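Local coordinates for protein glycoside hydrolase family 81 (Clostridium thermocellum, PDB 6FOP) that probably hydrolyses beta-1,3-glucans such as laminarin, as a family 81 glycoside hydrolase of the cellulosome, at residues 141-147 / 188-194; 93-99 / 117-123; 147-153 / 164-168; 65-71 / 85-91. All coordinates share one frame; numbering follows the deposited sequence. Where two conformers were deposited one is given.

In the fold
From the N terminus, contact 4 comes first: 13 residues separate 65-71 from 85-91, which pairs antiparallel with it. Contact 2 follows in series, setting the loop after strand 89-93 against the turn between strands 111-118 and 121-128. Contact 1 then closes a longer excursion of 40 residues. Contact 3 starts at Phe147, the last residue of 141-147, and otherwise lies within that excursion; the magnesium ion touches both contacts. Contacts 4 and 1 belong to one antiparallel sheet, where strands 89-93 and 143-147 are neighbours. Contacts 2 and 3 reach the second, eight-stranded sheet at separate places, their centres about 24 Å apart.

Contact 1. Residues 141-147 / 188-194. With MG (magnesium ion), chain B.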
loop_
_atom_site.group_PDB
_atom_site.type_symbol
_atom_site.label_atom_id
_atom_site.label_comp_id
_atom_site.label_asym_id
_atom_site.label_seq_id
_atom_site.Cartn_x
_atom_site.Cartn_y
_atom_site.Cartn_z
ATOM N N GLY A 141 -26.344 -24.385 16.373
ATOM C CA GLY A 141 -25.775 -24.575 17.682
ATOM C C GLY A 141 -25.229 -23.319 18.301
ATOM O O GLY A 141 -25.411 -22.216 17.789
ATOM N N ASN A 142 -24.499 -23.509 19.386
ATOM C CA ASN A 142 -24.098 -22.427 20.257
ATOM C C ASN A 142 -22.610 -22.079 20.124
ATOM O O ASN A 142 -21.791 -22.951 19.832
ATOM C CB ASN A 142 -24.352 -22.838 21.698
ATOM C CG ASN A 142 -25.821 -22.851 22.030
ATOM O OD1 ASN A 142 -26.574 -21.967 21.620
ATOM N ND2 ASN A 142 -26.229 -23.834 22.811
ATOM N N PRO A 143 -22.256 -20.826 20.430
ATOM C CA PRO A 143 -20.829 -20.481 20.540
ATOM C C PRO A 143 -20.172 -21.269 21.635
ATOM O O PRO A 143 -20.678 -21.287 22.759
ATOM C CB PRO A 143 -20.852 -18.989 20.895
ATOM C CG PRO A 143 -22.184 -18.519 20.415
ATOM C CD PRO A 143 -23.103 -19.661 20.704
ATOM N N ARG A 144 -19.077 -21.941 21.294
ATOM C CA ARG A 144 -18.294 -22.705 22.240
ATOM C C ARG A 144 -16.938 -22.041 22.251
ATOM O O ARG A 144 -16.196 -22.160 21.276
ATOM C CB ARG A 144 -18.209 -24.172 21.785
ATOM C CG ARG A 144 -17.419 -25.084 22.728
ATOM C CD ARG A 144 -17.458 -26.527 22.224
ATOM N NE ARG A 144 -16.808 -26.692 20.921
ATOM C CZ ARG A 144 -15.503 -26.869 20.721
ATOM N NH1 ARG A 144 -14.644 -26.936 21.749
ATOM N NH2 ARG A 144 -15.016 -27.019 19.487
ATOM N N ILE A 145 -16.668 -21.275 23.308
ATOM C CA ILE A 145 -15.464 -20.449 23.408
ATOM C C ILE A 145 -14.388 -21.227 24.147
ATOM O O ILE A 145 -14.421 -21.375 25.388
ATOM C CB ILE A 145 -15.748 -19.086 24.080
ATOM C CG1 ILE A 145 -17.033 -18.451 23.500
ATOM C CG2 ILE A 145 -14.532 -18.166 23.945
ATOM C CD1 ILE A 145 -17.055 -18.220 22.006
ATOM N N ASP A 146 -13.446 -21.757 23.367
ATOM C CA ASP A 146 -12.385 -22.625 23.856
ATOM C C ASP A 146 -11.146 -21.791 24.137
ATOM O O ASP A 146 -10.399 -21.413 23.217
ATOM C CB ASP A 146 -12.114 -23.703 22.800
ATOM C CG ASP A 146 -11.036 -24.681 23.190
ATOM O OD1 ASP A 146 -10.495 -24.600 24.302
ATOM O OD2 ASP A 146 -10.713 -25.541 22.332
ATOM N N PHE A 147 -10.955 -21.446 25.403
ATOM C CA PHE A 147 -9.835 -20.584 25.825
ATOM C C PHE A 147 -8.512 -21.338 25.845
ATOM O O PHE A 147 -8.478 -22.573 26.010
ATOM C CB PHE A 147 -10.106 -19.983 27.216
ATOM C CG PHE A 147 -11.151 -18.909 27.213
ATOM C CD1 PHE A 147 -12.491 -19.235 27.304
ATOM C CD2 PHE A 147 -10.783 -17.566 27.068
ATOM C CE1 PHE A 147 -13.467 -18.233 27.272
ATOM C CE2 PHE A 147 -11.740 -16.565 27.037
ATOM C CZ PHE A 147 -13.085 -16.902 27.117
ATOM N N GLY A 188 -12.049 -24.241 30.985
ATOM C CA GLY A 188 -11.374 -23.770 29.810
ATOM C C GLY A 188 -12.251 -23.596 28.611
ATOM O O GLY A 188 -11.762 -23.078 27.607
ATOM N N THR A 189 -13.517 -24.023 28.669
ATOM C CA THR A 189 -14.457 -23.789 27.571
ATOM C C THR A 189 -15.767 -23.236 28.113
ATOM O O THR A 189 -16.409 -23.875 28.962
ATOM C CB THR A 189 -14.723 -25.073 26.745
ATOM O OG1 THR A 189 -13.520 -25.474 26.085
ATOM C CG2 THR A 189 -15.793 -24.856 25.687
ATOM N N ILE A 190 -16.163 -22.064 27.633
ATOM C CA ILE A 190 -17.430 -21.475 28.029
ATOM C C ILE A 190 -18.344 -21.529 26.829
ATOM O O ILE A 190 -17.982 -21.018 25.753
ATOM C CB ILE A 190 -17.265 -20.009 28.510
ATOM C CG1 ILE A 190 -16.272 -19.951 29.683
ATOM C CG2 ILE A 190 -18.604 -19.399 28.887
ATOM C CD1 ILE A 190 -16.004 -18.571 30.254
ATOM N N THR A 191 -19.525 -22.107 27.022
ATOM C CA THR A 191 -20.539 -22.183 25.961
ATOM C C THR A 191 -21.624 -21.169 26.224
ATOM O O THR A 191 -22.130 -21.068 27.345
ATOM C CB THR A 191 -21.106 -23.612 25.840
ATOM O OG1 THR A 191 -20.012 -24.510 25.568
ATOM C CG2 THR A 191 -22.130 -23.724 24.721
ATOM N N CYS A 192 -21.945 -20.390 25.193
ATOM C CA CYS A 192 -23.010 -19.422 25.281
ATOM C C CYS A 192 -24.303 -20.101 24.855
ATOM O O CYS A 192 -24.429 -20.496 23.689
ATOM C CB CYS A 192 -22.718 -18.233 24.376
ATOM S SG CYS A 192 -23.997 -16.978 24.450
ATOM N N ILE A 193 -25.241 -20.251 25.796
ATOM C CA ILE A 193 -26.520 -20.876 25.484
ATOM C C ILE A 193 -27.409 -19.789 24.919
ATOM O O ILE A 193 -27.965 -18.969 25.651
ATOM C CB ILE A 193 -27.151 -21.546 26.709
ATOM C CG1 ILE A 193 -26.149 -22.479 27.400
ATOM C CG2 ILE A 193 -28.419 -22.273 26.306
ATOM C CD1 ILE A 193 -25.595 -23.582 26.534
ATOM N N LEU A 194 -27.529 -19.783 23.607
ATOM C CA LEU A 194 -28.298 -18.757 22.926
ATOM C C LEU A 194 -29.791 -18.930 23.163
ATOM O O LEU A 194 -30.280 -20.049 23.206
ATOM C CB LEU A 194 -28.049 -18.815 21.417
ATOM C CG LEU A 194 -26.627 -18.529 20.934
ATOM C CD1 LEU A 194 -26.522 -18.957 19.467
ATOM C CD2 LEU A 194 -26.302 -17.055 21.132
HETATM MG MG MG B . -9.743 -24.503 26.451
HETATM O O HOH W 1 -29.267 -22.500 22.649
HETATM O O HOH W 2 -11.173 -26.254 27.022
HETATM O O HOH W 3 -8.348 -24.652 28.269
#
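Asn142 OD1 is gripped twice: Leu194 N donates to it at 3.1 Å, coming in 58° above the carbonyl plane, and water 1 donates to OD1 as well. The same water donates to Leu194 O at 2.7 Å, so the amide ends the strand pair by holding Leu194 N directly and Leu194 O through the water. Beside it, the Leu194 side chain packs against Pro143, with CD1 3.7 Å from Pro143 CD. From here the backbones run antiparallel. Cys192 N donates to Pro143 O, Ile145 and Ile190 exchange a pair of bonds, the shorter from Ile145 N to Ile190 O at 2.8 Å, and Phe147 N reaches Gly188 O at 2.9 Å. On one face Arg144 CG leans on Thr189 CG2 at 3.4 Å, while the guanidinium leaves the strand pair and gives its NE to His93 O. Ile145 and Ile190 sit on the other face, where Ile190 CD1 lies 3.9 Å from Phe147 CE1. At the far end, Asp146 has CG anti to its own N (chi1 -180°), which carries OD1 to the magnesium ion at 2.3 Å. Phe147 O and waters 2 and 3 bind it too, and water 2 is also hydrogen-bonded to Thr189 OG1. Gly188 belongs to the same site. Strands 143-147 and 189-193 are adjacent inner strands of the seven-stranded antiparallel sheet, with the magnesium site at the Phe147/Gly188 end.

Contact 2. Residues 93-99 / 117-123; sequences HSSVYTF and ASGSGSI
Phe99 reaches across to the hairpin with its ring. Its CG lies anti to the carbonyl carbon (chi1 -71°), and beyond CB the ring turns its edge to the hairpin backbone: CD1 meets Ala117 N at 3.6 Å, and CE1 lies 3.7 Å from Gly121 O, which sits in the ring plane. Further round, CE2 touches Ile123 CD1 at 3.9 Å and CZ touches Ile123 CG1, the side chains crossing at about a right angle. Val96 CG1 lies over one face of the ring toward its rim. The other methyl of Val96, CG2, rests over the imidazole of His93 and reaches Ser120 OG at 3.4 Å. Gly121, with no side chain, lets His93 NE2 come within 4.0 Å of its CA. The type I turn from Ser118 to Gly121 is braced by an ST turn, Ser120 N donating to Ser118 OG at 3.0 Å. His93 ND1 accepts from Ser95 N near the ring plane (15°) and from Val96 N well out of it (37°), while NE2 pairs with Thr139 O, consistent with a neutral ring protonated on NE2. With hydrogen bonds kept within each segment or sent elsewhere, van der Waals packing holds the loop to the hairpin.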
loop_
_atom_site.group_PDB
_atom_site.type_symbol
_atom_site.label_atom_id
_atom_site.label_comp_id
_atom_site.label_asym_id
_atom_site.label_seq_id
_atom_site.Cartn_x
_atom_site.Cartn_y
_atom_site.Cartn_z
ATOM N N HIS A 93 -17.972 -24.157 17.972
ATOM C CA HIS A 93 -19.387 -24.441 17.815
ATOM C C HIS A 93 -19.717 -25.660 18.703
ATOM O O HIS A 93 -18.918 -26.613 18.831
ATOM C CB HIS A 93 -19.654 -24.700 16.346
ATOM C CG HIS A 93 -21.096 -24.773 15.969
ATOM N ND1 HIS A 93 -21.883 -25.850 16.291
ATOM C CD2 HIS A 93 -21.870 -23.955 15.226
ATOM C CE1 HIS A 93 -23.089 -25.691 15.778
ATOM N NE2 HIS A 93 -23.107 -24.541 15.132
ATOM N N SER A 94 -20.895 -25.630 19.322
ATOM C CA SER A 94 -21.261 -26.628 20.335
ATOM C C SER A 94 -21.518 -28.015 19.778
ATOM O O SER A 94 -21.451 -28.988 20.512
ATOM C CB SER A 94 -22.470 -26.143 21.136
ATOM O OG SER A 94 -23.623 -26.000 20.348
ATOM N N SER A 95 -21.909 -28.116 18.517
ATOM C CA SER A 95 -22.144 -29.428 17.899
ATOM C C SER A 95 -21.312 -29.789 16.671
ATOM O O SER A 95 -21.216 -30.960 16.331
ATOM C CB SER A 95 -23.641 -29.627 17.631
ATOM O OG SER A 95 -24.164 -28.620 16.810
ATOM N N VAL A 96 -20.647 -28.818 16.053
ATOM C CA VAL A 96 -19.806 -29.070 14.915
ATOM C C VAL A 96 -18.396 -28.855 15.430
ATOM O O VAL A 96 -18.007 -27.734 15.695
ATOM C CB VAL A 96 -20.107 -28.126 13.730
ATOM C CG1 VAL A 96 -19.165 -28.423 12.574
ATOM C CG2 VAL A 96 -21.549 -28.303 13.265
ATOM N N TYR A 97 -17.636 -29.927 15.591
ATOM C CA TYR A 97 -16.264 -29.826 16.103
ATOM C C TYR A 97 -15.222 -29.700 14.981
ATOM O O TYR A 97 -14.094 -29.254 15.239
ATOM C CB TYR A 97 -15.952 -31.014 17.026
ATOM C CG TYR A 97 -16.461 -30.854 18.457
ATOM C CD1 TYR A 97 -17.743 -30.367 18.726
ATOM C CD2 TYR A 97 -15.657 -31.220 19.553
ATOM C CE1 TYR A 97 -18.221 -30.221 20.030
ATOM C CE2 TYR A 97 -16.116 -31.080 20.861
ATOM C CZ TYR A 97 -17.396 -30.585 21.093
ATOM O OH TYR A 97 -17.872 -30.441 22.384
ATOM N N THR A 98 -15.583 -30.095 13.755
ATOM C CA THR A 98 -14.704 -29.999 12.578
ATOM C C THR A 98 -15.457 -29.375 11.400
ATOM O O THR A 98 -16.408 -29.972 10.898
ATOM C CB THR A 98 -14.206 -31.407 12.137
ATOM O OG1 THR A 98 -13.573 -32.065 13.242
ATOM C CG2 THR A 98 -13.217 -31.312 10.989
ATOM N N PHE A 99 -15.024 -28.197 10.954
ATOM C CA PHE A 99 -15.560 -27.572 9.761
ATOM C C PHE A 99 -14.627 -27.916 8.611
ATOM O O PHE A 99 -13.427 -28.016 8.831
ATOM C CB PHE A 99 -15.603 -26.066 9.943
ATOM C CG PHE A 99 -16.646 -25.602 10.919
ATOM C CD1 PHE A 99 -17.965 -25.484 10.529
ATOM C CD2 PHE A 99 -16.300 -25.305 12.229
ATOM C CE1 PHE A 99 -18.931 -25.071 11.432
ATOM C CE2 PHE A 99 -17.261 -24.891 13.141
ATOM C CZ PHE A 99 -18.580 -24.776 12.735
ATOM N N ALA A 117 -18.930 -23.845 7.431
ATOM C CA ALA A 117 -20.211 -24.537 7.467
ATOM C C ALA A 117 -20.071 -26.020 7.223
ATOM O O ALA A 117 -19.349 -26.446 6.328
ATOM C CB ALA A 117 -21.145 -23.938 6.422
ATOM N N SER A 118 -20.817 -26.799 7.999
ATOM C CA SER A 118 -21.042 -28.207 7.694
ATOM C C SER A 118 -22.550 -28.341 7.445
ATOM O O SER A 118 -23.298 -27.367 7.502
ATOM C CB SER A 118 -20.658 -29.058 8.889
ATOM O OG SER A 118 -21.690 -28.951 9.859
ATOM N N GLY A 119 -22.994 -29.549 7.189
ATOM C CA GLY A 119 -24.409 -29.800 7.036
ATOM C C GLY A 119 -25.212 -29.576 8.304
ATOM O O GLY A 119 -26.425 -29.410 8.223
ATOM N N SER A 120 -24.567 -29.579 9.474
ATOM C CA SER A 120 -25.295 -29.434 10.730
ATOM C C SER A 120 -25.027 -28.127 11.492
ATOM O O SER A 120 -25.463 -27.962 12.628
ATOM C CB SER A 120 -25.055 -30.659 11.623
ATOM O OG SER A 120 -23.757 -30.651 12.167
ATOM N N GLY A 121 -24.329 -27.176 10.881
ATOM C CA GLY A 121 -24.118 -25.894 11.554
ATOM C C GLY A 121 -23.084 -25.006 10.878
ATOM O O GLY A 121 -22.325 -25.457 10.025
ATOM N N SER A 122 -23.031 -23.756 11.300
ATOM C CA SER A 122 -22.122 -22.780 10.671
ATOM C C SER A 122 -21.770 -21.656 11.615
ATOM O O SER A 122 -22.473 -21.389 12.568
ATOM C CB SER A 122 -22.764 -22.206 9.403
ATOM O OG SER A 122 -23.804 -21.301 9.714
ATOM N N ILE A 123 -20.633 -21.016 11.331
ATOM C CA ILE A 123 -20.267 -19.762 11.949
ATOM C C ILE A 123 -19.934 -18.795 10.789
ATOM O O ILE A 123 -19.138 -19.138 9.911
ATOM C CB ILE A 123 -19.004 -19.879 12.827
ATOM C CG1 ILE A 123 -19.160 -21.005 13.850
ATOM C CG2 ILE A 123 -18.719 -18.546 13.531
ATOM C CD1 ILE A 123 -17.894 -21.319 14.598
#

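Contact 3. Residues 147-153 / 164-168; sequences FSGTPTV and GVTIN. With MG (magnesium ion), chain B.
Thr152 and Thr166 supply the backbone bonds, a reciprocal pair lying in the carbonyl planes: Thr152 N donates to Thr166 O at 3.0 Å, and Thr166 N to Thr152 O at 2.8 Å. A CA-H...O contact reinforces them, from Val165 CA to Thr152 O at 3.1 Å. The apolar contacts gather around the Phe147 ring. Pro151 CG stands 3.6 Å above its centre, and Val165 CG2 touches Phe147 CE2 at 3.9 Å; Pro151 CB in turn meets Val165 CB. Ile167, with CG1 anti to its backbone N (chi1 -168°), brings CD1 against the bend that follows Phe147, 3.5 Å from Ser148 O and also near Thr150 O. That bend begins with an inverse gamma turn centred on Ser148. Polar ties beyond the pair run through magnesium-bound water 3, which donates to Gly149 O, and through Asn168 ND2, which reaches Asp88 OD1. Thr152 and Val153 pair with Thr166 and Val165 as the two arms of a beta hairpin, strands 152-155 and 162-167, at the edge of the eight-stranded sheet.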
loop_
_atom_site.group_PDB
_atom_site.type_symbol
_atom_site.label_atom_id
_atom_site.label_comp_id
_atom_site.label_asym_id
_atom_site.label_seq_id
_atom_site.Cartn_x
_atom_site.Cartn_y
_atom_site.Cartn_z
ATOM N N PHE A 147 -10.955 -21.446 25.403
ATOM C CA PHE A 147 -9.835 -20.584 25.825
ATOM C C PHE A 147 -8.512 -21.338 25.845
ATOM O O PHE A 147 -8.478 -22.573 26.010
ATOM C CB PHE A 147 -10.106 -19.983 27.216
ATOM C CG PHE A 147 -11.151 -18.909 27.213
ATOM C CD1 PHE A 147 -12.491 -19.235 27.304
ATOM C CD2 PHE A 147 -10.783 -17.566 27.068
ATOM C CE1 PHE A 147 -13.467 -18.233 27.272
ATOM C CE2 PHE A 147 -11.740 -16.565 27.037
ATOM C CZ PHE A 147 -13.085 -16.902 27.117
ATOM N N SER A 148 -7.427 -20.594 25.644
ATOM C CA SER A 148 -6.077 -21.112 25.849
ATOM C C SER A 148 -5.758 -21.070 27.344
ATOM O O SER A 148 -5.094 -20.146 27.837
ATOM C CB SER A 148 -5.071 -20.310 25.037
ATOM O OG SER A 148 -3.775 -20.775 25.300
ATOM N N GLY A 149 -6.215 -22.087 28.053
ATOM C CA GLY A 149 -6.226 -22.090 29.525
ATOM C C GLY A 149 -7.600 -21.686 30.053
ATOM O O GLY A 149 -8.602 -21.803 29.369
ATOM N N THR A 150 -7.650 -21.229 31.290
ATOM C CA THR A 150 -8.912 -20.936 31.982
ATOM C C THR A 150 -8.908 -19.432 32.119
ATOM O O THR A 150 -7.968 -18.907 32.654
ATOM C CB THR A 150 -8.920 -21.587 33.401
ATOM O OG1 THR A 150 -8.810 -22.997 33.244
ATOM C CG2 THR A 150 -10.194 -21.286 34.132
ATOM N N PRO A 151 -9.941 -18.735 31.637
ATOM C CA PRO A 151 -9.916 -17.296 31.848
ATOM C C PRO A 151 -10.305 -16.865 33.253
ATOM O O PRO A 151 -11.020 -17.587 33.930
ATOM C CB PRO A 151 -10.962 -16.794 30.849
ATOM C CG PRO A 151 -11.940 -17.911 30.743
ATOM C CD PRO A 151 -11.152 -19.182 30.924
ATOM N N THR A 152 -9.817 -15.710 33.676
ATOM C CA THR A 152 -10.342 -14.984 34.826
ATOM C C THR A 152 -11.621 -14.320 34.379
ATOM O O THR A 152 -11.646 -13.697 33.328
ATOM C CB THR A 152 -9.354 -13.897 35.263
ATOM O OG1 THR A 152 -8.140 -14.545 35.616
ATOM C CG2 THR A 152 -9.877 -13.093 36.484
ATOM N N VAL A 153 -12.669 -14.443 35.177
ATOM C CA VAL A 153 -13.926 -13.798 34.868
ATOM C C VAL A 153 -13.997 -12.619 35.854
ATOM O O VAL A 153 -14.169 -12.798 37.054
ATOM C CB VAL A 153 -15.096 -14.767 35.012
ATOM C CG1 VAL A 153 -16.393 -14.048 34.673
ATOM C CG2 VAL A 153 -14.889 -15.958 34.070
ATOM N N GLY A 164 -16.946 -10.315 31.235
ATOM C CA GLY A 164 -15.628 -9.708 31.120
ATOM C C GLY A 164 -14.604 -10.730 31.556
ATOM O O GLY A 164 -14.701 -11.251 32.675
ATOM N N VAL A 165 -13.668 -11.059 30.667
ATOM C CA VAL A 165 -12.689 -12.088 30.927
ATOM C C VAL A 165 -11.282 -11.573 30.682
ATOM O O VAL A 165 -11.071 -10.609 29.941
ATOM C CB VAL A 165 -12.949 -13.382 30.120
ATOM C CG1 VAL A 165 -14.363 -13.901 30.419
ATOM C CG2 VAL A 165 -12.767 -13.179 28.623
ATOM N N THR A 166 -10.312 -12.236 31.295
ATOM C CA THR A 166 -8.904 -11.936 31.094
ATOM C C THR A 166 -8.211 -13.251 30.825
ATOM O O THR A 166 -8.363 -14.191 31.601
ATOM C CB THR A 166 -8.283 -11.240 32.299
ATOM O OG1 THR A 166 -9.124 -10.146 32.727
ATOM C CG2 THR A 166 -6.874 -10.707 31.948
ATOM N N ILE A 167 -7.466 -13.316 29.713
ATOM C CA ILE A 167 -6.692 -14.495 29.329
ATOM C C ILE A 167 -5.365 -14.036 28.763
ATOM O O ILE A 167 -5.358 -13.115 27.956
ATOM C CB ILE A 167 -7.474 -15.396 28.354
ATOM C CG1 ILE A 167 -6.797 -16.752 28.172
ATOM C CG2 ILE A 167 -7.730 -14.739 27.011
ATOM C CD1 ILE A 167 -7.013 -17.675 29.340
ATOM N N ASN A 168 -4.255 -14.658 29.155
ATOM C CA ASN A 168 -2.931 -14.220 28.702
ATOM C C ASN A 168 -2.674 -12.724 28.950
ATOM O O ASN A 168 -1.981 -12.067 28.170
ATOM C CB ASN A 168 -2.741 -14.567 27.201
ATOM C CG ASN A 168 -2.769 -16.065 26.942
ATOM O OD1 ASN A 168 -2.332 -16.846 27.788
ATOM N ND2 ASN A 168 -3.285 -16.478 25.791
HETATM MG MG MG B . -9.743 -24.503 26.451
HETATM O O HOH W 3 -8.348 -24.652 28.269
HETATM O O HOH W 2 -11.173 -26.254 27.022
#

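Contact 4. Residues 65-71 / 85-91; sequences EGIEVGK and HKNDFTV
Val69 and Phe89 make the tight part of this contact, side by side and pointing the same way. Val69 CB sits over one face of the ring, a CH-pi contact 4.0 Å from CB to the Phe89 centroid and 22° off the normal. Phe89 holds its ring there with CG between its backbone N and carbonyl carbon (chi1 55°), and Val91 CG2 meets the ring edge in plane. Tyr172 and Ile203 of the facing sheet close over it. Val69 O takes two donors, Asp88 N at 2.8 Å and Phe89 N at 3.2 Å. On the other face, OE1 of buried Glu68 accepts from His85 NE2 at 2.8 Å through the anti lone pair, nearly in the imidazole plane; OE2 forms a salt bridge with Lys63, and His85 ND1 is hydrogen-bonded to Thr59 OG1. Beyond Gly70, Asp88 OD2 is met from above its carboxylate plane by Lys71 N at 3.0 Å. Lys86 NZ crosses to Lys71 O at 2.8 Å and, within its own segment, makes a salt bridge to Asp88 OD1 at 2.7 Å. Ile67 and Val91 exchange two nearly straight backbone bonds, but the Glu65 side chain is held loosely: its CD brushes Thr90 CG2 at 3.8 Å, and water 4 donates to Glu65 OE1 and, weakly, to Thr90 OG1. Asp88 and Phe89 both face Val69, a classic beta bulge within the seven-stranded antiparallel sheet.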
loop_
_atom_site.group_PDB
_atom_site.type_symbol
_atom_site.label_atom_id
_atom_site.label_comp_id
_atom_site.label_asym_id
_atom_site.label_seq_id
_atom_site.Cartn_x
_atom_site.Cartn_y
_atom_site.Cartn_z
ATOM N N GLU A 65 -11.505 -26.351 14.004
ATOM C CA GLU A 65 -12.380 -26.135 15.173
ATOM C C GLU A 65 -13.189 -24.835 15.062
ATOM O O GLU A 65 -14.286 -24.724 15.605
ATOM C CB GLU A 65 -11.529 -26.087 16.465
ATOM C CG GLU A 65 -12.334 -25.825 17.741
ATOM C CD GLU A 65 -11.493 -25.669 18.982
ATOM O OE1 GLU A 65 -10.242 -25.701 18.896
ATOM O OE2 GLU A 65 -12.098 -25.488 20.059
ATOM N N GLY A 66 -12.632 -23.815 14.415
ATOM C CA GLY A 66 -13.280 -22.507 14.425
ATOM C C GLY A 66 -12.301 -21.386 14.151
ATOM O O GLY A 66 -11.363 -21.548 13.345
ATOM N N ILE A 67 -12.499 -20.267 14.852
ATOM C CA ILE A 67 -11.737 -19.038 14.606
ATOM C C ILE A 67 -10.917 -18.659 15.831
ATOM O O ILE A 67 -11.476 -18.279 16.883
ATOM C CB ILE A 67 -12.657 -17.840 14.237
ATOM C CG1 ILE A 67 -13.681 -18.187 13.141
ATOM C CG2 ILE A 67 -11.783 -16.672 13.790
ATOM C CD1 ILE A 67 -15.052 -18.598 13.639
ATOM N N GLU A 68 -9.588 -18.759 15.724
ATOM C CA GLU A 68 -8.725 -18.271 16.790
ATOM C C GLU A 68 -8.821 -16.759 16.826
ATOM O O GLU A 68 -8.821 -16.128 15.769
ATOM C CB GLU A 68 -7.256 -18.642 16.590
ATOM C CG GLU A 68 -6.994 -20.133 16.524
ATOM C CD GLU A 68 -5.526 -20.489 16.589
ATOM O OE1 GLU A 68 -4.675 -19.628 16.295
ATOM O OE2 GLU A 68 -5.216 -21.667 16.899
ATOM N N VAL A 69 -8.835 -16.209 18.022
ATOM C CA VAL A 69 -8.849 -14.783 18.304
ATOM C C VAL A 69 -7.703 -14.468 19.247
ATOM O O VAL A 69 -7.500 -15.180 20.254
ATOM C CB VAL A 69 -10.166 -14.342 18.959
ATOM C CG1 VAL A 69 -10.140 -12.857 19.306
ATOM C CG2 VAL A 69 -11.366 -14.677 18.086
ATOM N N GLY A 70 -6.960 -13.398 18.970
ATOM C CA GLY A 70 -5.929 -12.969 19.904
ATOM C C GLY A 70 -5.551 -11.512 19.771
ATOM O O GLY A 70 -5.875 -10.854 18.769
ATOM N N LYS A 71 -4.806 -11.042 20.766
ATOM C CA LYS A 71 -4.155 -9.758 20.720
ATOM C C LYS A 71 -2.676 -10.049 20.849
ATOM O O LYS A 71 -2.247 -10.585 21.861
ATOM C CB LYS A 71 -4.584 -8.786 21.823
ATOM C CG LYS A 71 -3.994 -7.385 21.561
ATOM C CD LYS A 71 -4.460 -6.344 22.529
ATOM C CE LYS A 71 -3.805 -5.017 22.244
ATOM N NZ LYS A 71 -2.400 -4.984 22.686
ATOM N N HIS A 85 0.529 -13.391 15.723
ATOM C CA HIS A 85 -0.767 -13.944 16.117
ATOM C C HIS A 85 -0.559 -15.065 17.143
ATOM O O HIS A 85 0.302 -15.930 16.957
ATOM C CB HIS A 85 -1.524 -14.493 14.912
ATOM C CG HIS A 85 -2.713 -15.317 15.297
ATOM N ND1 HIS A 85 -3.875 -14.773 15.807
ATOM C CD2 HIS A 85 -2.877 -16.664 15.315
ATOM C CE1 HIS A 85 -4.700 -15.756 16.134
ATOM N NE2 HIS A 85 -4.134 -16.907 15.810
ATOM N N LYS A 86 -1.362 -15.040 18.202
ATOM C CA LYS A 86 -1.487 -16.157 19.136
ATOM C C LYS A 86 -2.966 -16.358 19.453
ATOM O O LYS A 86 -3.772 -15.442 19.365
ATOM C CB LYS A 86 -0.655 -15.925 20.420
ATOM C CG LYS A 86 -0.983 -14.624 21.123
ATOM C CD LYS A 86 -0.789 -14.627 22.604
ATOM C CE LYS A 86 -0.815 -13.232 23.142
ATOM N NZ LYS A 86 -2.133 -12.758 23.573
ATOM N N ASN A 87 -3.299 -17.584 19.822
ATOM C CA ASN A 87 -4.656 -17.983 20.223
ATOM C C ASN A 87 -4.924 -17.627 21.674
ATOM O O ASN A 87 -4.399 -18.292 22.587
ATOM C CB ASN A 87 -4.782 -19.490 19.990
ATOM C CG ASN A 87 -6.138 -20.058 20.344
ATOM O OD1 ASN A 87 -7.165 -19.531 19.983
ATOM N ND2 ASN A 87 -6.122 -21.196 21.028
ATOM N N ASP A 88 -5.714 -16.582 21.918
ATOM C CA ASP A 88 -6.200 -16.331 23.278
ATOM C C ASP A 88 -7.445 -17.181 23.501
ATOM O O ASP A 88 -7.598 -17.789 24.571
ATOM C CB ASP A 88 -6.472 -14.830 23.504
ATOM C CG ASP A 88 -5.200 -13.990 23.557
ATOM O OD1 ASP A 88 -4.128 -14.507 23.967
ATOM O OD2 ASP A 88 -5.272 -12.775 23.174
ATOM N N PHE A 89 -8.342 -17.239 22.525
ATOM C CA PHE A 89 -9.448 -18.206 22.564
ATOM C C PHE A 89 -9.880 -18.525 21.153
ATOM O O PHE A 89 -9.736 -17.686 20.226
ATOM C CB PHE A 89 -10.646 -17.719 23.400
ATOM C CG PHE A 89 -11.181 -16.402 22.976
ATOM C CD1 PHE A 89 -12.194 -16.336 22.009
ATOM C CD2 PHE A 89 -10.743 -15.235 23.564
ATOM C CE1 PHE A 89 -12.725 -15.116 21.627
ATOM C CE2 PHE A 89 -11.252 -14.012 23.179
ATOM C CZ PHE A 89 -12.270 -13.955 22.227
ATOM N N THR A 90 -10.439 -19.719 20.969
ATOM C CA THR A 90 -11.002 -20.109 19.703
ATOM C C THR A 90 -12.532 -20.061 19.804
ATOM O O THR A 90 -13.126 -20.635 20.734
ATOM C CB THR A 90 -10.495 -21.513 19.287
ATOM O OG1 THR A 90 -9.082 -21.441 19.013
ATOM C CG2 THR A 90 -11.191 -22.009 18.089
ATOM N N VAL A 91 -13.159 -19.371 18.860
ATOM C CA VAL A 91 -14.606 -19.338 18.734
ATOM C C VAL A 91 -14.983 -20.550 17.914
ATOM O O VAL A 91 -14.791 -20.579 16.706
ATOM C CB VAL A 91 -15.087 -18.042 18.057
ATOM C CG1 VAL A 91 -16.594 -18.049 17.840
ATOM C CG2 VAL A 91 -14.693 -16.825 18.879
HETATM O O HOH W 4 -8.220 -24.400 20.251
#